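Local coordinates for leucine rich repeat and phosphatase domain containing protein (Entamoeba histolytica, PDB 3EMU) that carries a dual-specificity phosphatase domain and would be expected to remove phosphate from proteins, though its altered signature loop leaves catalytic activity uncertain, at residues 7-12 against 25-30; 37-42 against 89-94. All coordinates share one frame; numbering follows the deposited sequence.

Overall arrangement
From the N terminus, residues 7-12 run from a short 3-10 turn into edge strand 11-14. The chain turns back antiparallel through strand 17-21, and contact 1 closes this hairpin excursion by bringing 25-30, the lead into helix 28-33, against 7-12. That helix leads directly to strand 36-42, where contact 2 opens. Its much longer loop runs through strand 55-59 and helix 68-85 before strand 89-94 inserts between 17-21 and 36-42. The two contacts follow in series, neither nested nor crossed, yet they touch: Pro-10 and Ala-25 of contact 1 pack on Leu-91 and Ile-93 of contact 2, joining the N-terminal segment to the central sheet.

Contact 1 (7-12 against 25-30)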
loop_
_atom_site.group_PDB
_atom_site.type_symbol
_atom_site.label_atom_id
_atom_site.label_comp_id
_atom_site.label_asym_id
_atom_site.label_seq_id
_atom_site.Cartn_x
_atom_site.Cartn_y
_atom_site.Cartn_z
ATOM N N THR A 7 4.621 -16.470 -4.379
ATOM C CA THR A 7 5.232 -15.310 -5.004
ATOM C C THR A 7 4.545 -14.890 -6.307
ATOM O O THR A 7 4.702 -13.756 -6.753
ATOM C CB THR A 7 6.755 -15.552 -5.281
ATOM O OG1 THR A 7 6.908 -16.591 -6.276
ATOM C CG2 THR A 7 7.424 -16.038 -4.032
ATOM N N LEU A 8 3.808 -15.785 -6.941
ATOM C CA LEU A 8 3.211 -15.484 -8.238
ATOM C C LEU A 8 1.854 -14.731 -8.139
ATOM O O LEU A 8 1.292 -14.337 -9.143
ATOM C CB LEU A 8 3.004 -16.783 -9.045
ATOM C CG LEU A 8 4.216 -17.629 -9.450
ATOM C CD1 LEU A 8 3.729 -18.756 -10.334
ATOM C CD2 LEU A 8 5.184 -16.775 -10.214
ATOM N N SER A 9 1.322 -14.589 -6.938
ATOM C CA SER A 9 0.038 -13.902 -6.749
ATOM C C SER A 9 0.120 -12.759 -5.764
ATOM O O SER A 9 0.705 -12.918 -4.695
ATOM C CB SER A 9 -1.012 -14.872 -6.214
ATOM O OG SER A 9 -1.433 -15.660 -7.300
ATOM N N PRO A 10 -0.513 -11.625 -6.102
ATOM C CA PRO A 10 -0.743 -10.630 -5.032
ATOM C C PRO A 10 -1.597 -11.167 -3.856
ATOM O O PRO A 10 -2.240 -12.230 -3.956
ATOM C CB PRO A 10 -1.447 -9.480 -5.755
ATOM C CG PRO A 10 -1.229 -9.705 -7.234
ATOM C CD PRO A 10 -1.125 -11.214 -7.387
ATOM N N THR A 11 -1.545 -10.447 -2.738
ATOM C CA THR A 11 -2.336 -10.749 -1.549
ATOM C C THR A 11 -3.451 -9.704 -1.302
ATOM O O THR A 11 -3.226 -8.463 -1.316
ATOM C CB THR A 11 -1.431 -10.872 -0.298
ATOM O OG1 THR A 11 -0.420 -11.846 -0.565
ATOM C CG2 THR A 11 -2.222 -11.313 0.959
ATOM N N GLN A 12 -4.659 -10.200 -1.105
ATOM C CA GLN A 12 -5.782 -9.305 -0.825
ATOM C C GLN A 12 -5.707 -8.898 0.643
ATOM O O GLN A 12 -5.575 -9.766 1.544
ATOM C CB GLN A 12 -7.136 -9.970 -1.074
ATOM C CG GLN A 12 -8.236 -8.952 -0.750
ATOM C CD GLN A 12 -9.630 -9.361 -1.137
ATOM O OE1 GLN A 12 -9.964 -9.456 -2.313
ATOM N NE2 GLN A 12 -10.481 -9.527 -0.138
ATOM N N ALA A 25 2.486 -8.540 -10.316
ATOM C CA ALA A 25 1.639 -7.616 -11.084
ATOM C C ALA A 25 1.328 -8.177 -12.484
ATOM O O ALA A 25 0.486 -7.645 -13.235
ATOM C CB ALA A 25 2.299 -6.272 -11.199
ATOM N N HIS A 26 2.024 -9.247 -12.858
ATOM C CA HIS A 26 1.922 -9.758 -14.222
ATOM C C HIS A 26 0.909 -10.872 -14.250
ATOM O O HIS A 26 0.591 -11.415 -15.304
ATOM C CB HIS A 26 3.313 -10.223 -14.746
ATOM C CG HIS A 26 4.229 -9.087 -15.099
ATOM N ND1 HIS A 26 5.083 -8.511 -14.185
ATOM C CD2 HIS A 26 4.397 -8.401 -16.257
ATOM C CE1 HIS A 26 5.760 -7.533 -14.774
ATOM N NE2 HIS A 26 5.353 -7.440 -16.030
ATOM N N ASN A 27 0.417 -11.233 -13.074
ATOM C CA ASN A 27 -0.640 -12.203 -12.970
ATOM C C ASN A 27 -1.977 -11.605 -13.466
ATOM O O ASN A 27 -2.848 -11.226 -12.675
ATOM C CB ASN A 27 -0.708 -12.751 -11.545
ATOM C CG ASN A 27 -1.585 -13.965 -11.450
ATOM O OD1 ASN A 27 -2.418 -14.195 -12.329
ATOM N ND2 ASN A 27 -1.415 -14.755 -10.408
ATOM N N VAL A 28 -2.132 -11.545 -14.793
ATOM C CA VAL A 28 -3.240 -10.860 -15.439
ATOM C C VAL A 28 -4.605 -11.479 -15.184
ATOM O O VAL A 28 -5.618 -10.774 -15.177
ATOM C CB VAL A 28 -3.010 -10.713 -16.960
ATOM C CG1 VAL A 28 -1.963 -9.654 -17.208
ATOM C CG2 VAL A 28 -2.572 -12.062 -17.566
ATOM N N ASP A 29 -4.633 -12.786 -14.960
ATOM C CA ASP A 29 -5.875 -13.422 -14.616
ATOM C C ASP A 29 -6.307 -13.058 -13.176
ATOM O O ASP A 29 -7.482 -12.891 -12.911
ATOM C CB ASP A 29 -5.773 -14.934 -14.771
ATOM C CG ASP A 29 -7.127 -15.585 -14.965
ATOM O OD1 ASP A 29 -7.947 -15.021 -15.738
ATOM O OD2 ASP A 29 -7.375 -16.648 -14.346
ATOM N N TYR A 30 -5.358 -13.013 -12.249
ATOM C CA TYR A 30 -5.639 -12.543 -10.908
ATOM C C TYR A 30 -6.243 -11.134 -10.934
ATOM O O TYR A 30 -7.200 -10.853 -10.240
ATOM C CB TYR A 30 -4.361 -12.522 -10.059
ATOM C CG TYR A 30 -4.569 -12.047 -8.626
ATOM C CD1 TYR A 30 -4.667 -12.953 -7.582
ATOM C CD2 TYR A 30 -4.683 -10.699 -8.345
ATOM C CE1 TYR A 30 -4.861 -12.519 -6.287
ATOM C CE2 TYR A 30 -4.880 -10.249 -7.055
ATOM C CZ TYR A 30 -4.972 -11.149 -6.033
ATOM O OH TYR A 30 -5.137 -10.683 -4.754
#
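Pro-10 lies over one face of the Tyr-30 ring. Its CD sits almost directly above the middle, 3.7 Å from the ring centroid and 9° off the ring normal, a CH-pi contact. CG reaches toward one side of the ring, 3.7 Å from Tyr-30 CE2, and CB continues the cover toward CZ; the proline and tyrosine side chains overlap while running antiparallel to one another. Tyr-30 has its CG anti to the backbone N (chi1 -180°), which carries the ring from the first turn of the helix across to the proline. Its hydroxyl, near the start of strand 11-14, is hydrogen-bonded to His-18 of the next strand.

Asn-27 is the N-cap of helix 28-33, and its amide works in two directions. OD1 accepts from Tyr-30 N at 3.2 Å, the capping bond proper, while ND2 crosses to Leu-8 O at 3.0 Å in a moderately bent bond. That donor stands 36° above the carbonyl plane of Leu-8. Ser-9 OG comes in at 3.2 Å from Asn-27 ND2. With one end of the amide on the helix start and the other on the N-terminal segment, the rotation of the group is set from both sides. Further along 7-12, Thr-11 bonds through its backbone to Leu-19.

Contact 2 (37-42 against 89-94); sequences SSILLV and GVLIIS. With SO4 (sulfate ion), chain B.
Ser-37 and Ser-38 both give their backbone N-H to one flat peptide carbonyl, that of Gly-89. Ser-38 N lies in the carbonyl plane at 3.3 Å from Gly-89 O, while Ser-37 N, at 3.0 Å from the same oxygen, is tilted 24° out of it. Beyond this doubled start the parallel pairing is regular: Leu-91 N bonds to Ser-38 O, Leu-40 N to Leu-91 O, Ile-93 N to Leu-40 O, and Val-42 N to Ile-93 O, the last at 2.7 Å.

On one face of the sheet, Leu-40 and Ile-92 lie side by side, CB to CG1 4.0 Å, next to Ser-38 and Val-90; helices 68-85 and 100-112 pack against this side. On the other face Leu-41 and Ile-93 run alongside each other. The CG1 branch of Ile-93 sits between its backbone N and carbonyl carbon (chi1 71°), and its CD1 meets Leu-41 CD2 at 3.4 Å, tighter than usual van der Waals contact.

Past the pairing, Ser-94 OG donates to a sulfate oxygen, O1, at 2.6 Å. The ion, probably from the crystallisation liquor, is also held by Lys-100, Thr-96 and the backbone N-H groups of Val-98 and Asn-99. Residues 94-100 thus match the phosphate-binding loop of the dual-specificity phosphatase fold, the sulfate sitting where a substrate phosphate would be expected; Ser-94 and Lys-100 appear to stand where active relatives carry the cysteine and arginine of the CX5R signature.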
loop_
_atom_site.group_PDB
_atom_site.type_symbol
_atom_site.label_atom_id
_atom_site.label_comp_id
_atom_site.label_asym_id
_atom_site.label_seq_id
_atom_site.Cartn_x
_atom_site.Cartn_y
_atom_site.Cartn_z
ATOM N N SER A 37 -8.572 -2.367 -11.427
ATOM C CA SER A 37 -8.541 -1.419 -12.530
ATOM C C SER A 37 -7.603 -0.309 -12.201
ATOM O O SER A 37 -7.492 0.647 -12.963
ATOM C CB SER A 37 -9.937 -0.822 -12.809
ATOM O OG SER A 37 -10.545 -0.394 -11.593
ATOM N N SER A 38 -6.943 -0.409 -11.053
ATOM C CA SER A 38 -5.976 0.608 -10.687
ATOM C C SER A 38 -4.729 -0.043 -10.171
ATOM O O SER A 38 -4.792 -1.057 -9.482
ATOM C CB SER A 38 -6.492 1.516 -9.559
ATOM O OG SER A 38 -7.410 2.450 -10.034
ATOM N N ILE A 39 -3.611 0.612 -10.449
ATOM C CA ILE A 39 -2.345 0.163 -9.958
ATOM C C ILE A 39 -1.570 1.328 -9.370
ATOM O O ILE A 39 -1.414 2.371 -9.991
ATOM C CB ILE A 39 -1.547 -0.623 -11.058
ATOM C CG1 ILE A 39 -2.438 -1.780 -11.545
ATOM C CG2 ILE A 39 -0.204 -1.167 -10.502
ATOM C CD1 ILE A 39 -1.680 -2.886 -12.269
ATOM N N LEU A 40 -1.104 1.122 -8.141
ATOM C CA LEU A 40 -0.311 2.118 -7.445
ATOM C C LEU A 40 1.112 1.599 -7.407
ATOM O O LEU A 40 1.414 0.603 -6.764
ATOM C CB LEU A 40 -0.846 2.343 -6.016
ATOM C CG LEU A 40 -0.229 3.467 -5.190
ATOM C CD1 LEU A 40 -0.235 4.754 -6.004
ATOM C CD2 LEU A 40 -1.014 3.644 -3.886
ATOM N N LEU A 41 1.976 2.295 -8.107
ATOM C CA LEU A 41 3.361 1.914 -8.209
ATOM C C LEU A 41 4.131 2.678 -7.184
ATOM O O LEU A 41 4.214 3.888 -7.262
ATOM C CB LEU A 41 3.913 2.238 -9.606
ATOM C CG LEU A 41 3.144 1.588 -10.782
ATOM C CD1 LEU A 41 3.640 2.091 -12.154
ATOM C CD2 LEU A 41 3.292 0.088 -10.747
ATOM N N VAL A 42 4.733 1.961 -6.239
ATOM C CA VAL A 42 5.474 2.633 -5.192
ATOM C C VAL A 42 6.971 2.548 -5.455
ATOM O O VAL A 42 7.611 1.558 -5.124
ATOM C CB VAL A 42 5.148 2.044 -3.793
ATOM C CG1 VAL A 42 5.785 2.917 -2.700
ATOM C CG2 VAL A 42 3.630 1.858 -3.619
ATOM N N GLY A 89 -10.976 -2.993 -7.667
ATOM C CA GLY A 89 -9.695 -3.291 -7.016
ATOM C C GLY A 89 -8.579 -2.311 -7.343
ATOM O O GLY A 89 -8.448 -1.781 -8.474
ATOM N N VAL A 90 -7.761 -2.053 -6.338
ATOM C CA VAL A 90 -6.478 -1.359 -6.583
ATOM C C VAL A 90 -5.348 -2.302 -6.142
ATOM O O VAL A 90 -5.404 -2.930 -5.054
ATOM C CB VAL A 90 -6.399 0.007 -5.867
ATOM C CG1 VAL A 90 -6.598 -0.170 -4.356
ATOM C CG2 VAL A 90 -5.094 0.730 -6.172
ATOM N N LEU A 91 -4.324 -2.396 -6.986
ATOM C CA LEU A 91 -3.168 -3.248 -6.691
ATOM C C LEU A 91 -1.989 -2.380 -6.350
ATOM O O LEU A 91 -1.617 -1.502 -7.131
ATOM C CB LEU A 91 -2.836 -4.143 -7.889
ATOM C CG LEU A 91 -1.534 -4.974 -7.799
ATOM C CD1 LEU A 91 -1.528 -5.922 -6.575
ATOM C CD2 LEU A 91 -1.403 -5.738 -9.104
ATOM N N ILE A 92 -1.394 -2.607 -5.177
ATOM C CA ILE A 92 -0.324 -1.708 -4.725
ATOM C C ILE A 92 1.008 -2.466 -4.772
ATOM O O ILE A 92 1.132 -3.525 -4.176
ATOM C CB ILE A 92 -0.614 -1.123 -3.307
ATOM C CG1 ILE A 92 -1.964 -0.361 -3.340
ATOM C CG2 ILE A 92 0.542 -0.207 -2.819
ATOM C CD1 ILE A 92 -2.809 -0.538 -2.091
ATOM N N ILE A 93 1.982 -1.949 -5.520
ATOM C CA ILE A 93 3.185 -2.751 -5.776
ATOM C C ILE A 93 4.469 -1.949 -5.615
ATOM O O ILE A 93 4.494 -0.732 -5.855
ATOM C CB ILE A 93 3.166 -3.445 -7.172
ATOM C CG1 ILE A 93 3.349 -2.421 -8.278
ATOM C CG2 ILE A 93 1.929 -4.230 -7.416
ATOM C CD1 ILE A 93 3.619 -3.076 -9.682
ATOM N N SER A 94 5.500 -2.620 -5.111
ATOM C CA SER A 94 6.879 -2.106 -5.169
ATOM C C SER A 94 7.733 -3.198 -5.865
ATOM O O SER A 94 7.208 -4.280 -6.147
ATOM C CB SER A 94 7.413 -1.752 -3.769
ATOM O OG SER A 94 7.224 -2.838 -2.902
HETATM S S SO4 B . 10.653 -2.953 -2.258
HETATM O O1 SO4 B . 9.420 -3.597 -1.768
HETATM O O2 SO4 B . 10.848 -1.603 -1.806
HETATM O O3 SO4 B . 11.736 -3.745 -1.702
HETATM O O4 SO4 B . 10.632 -2.901 -3.701
#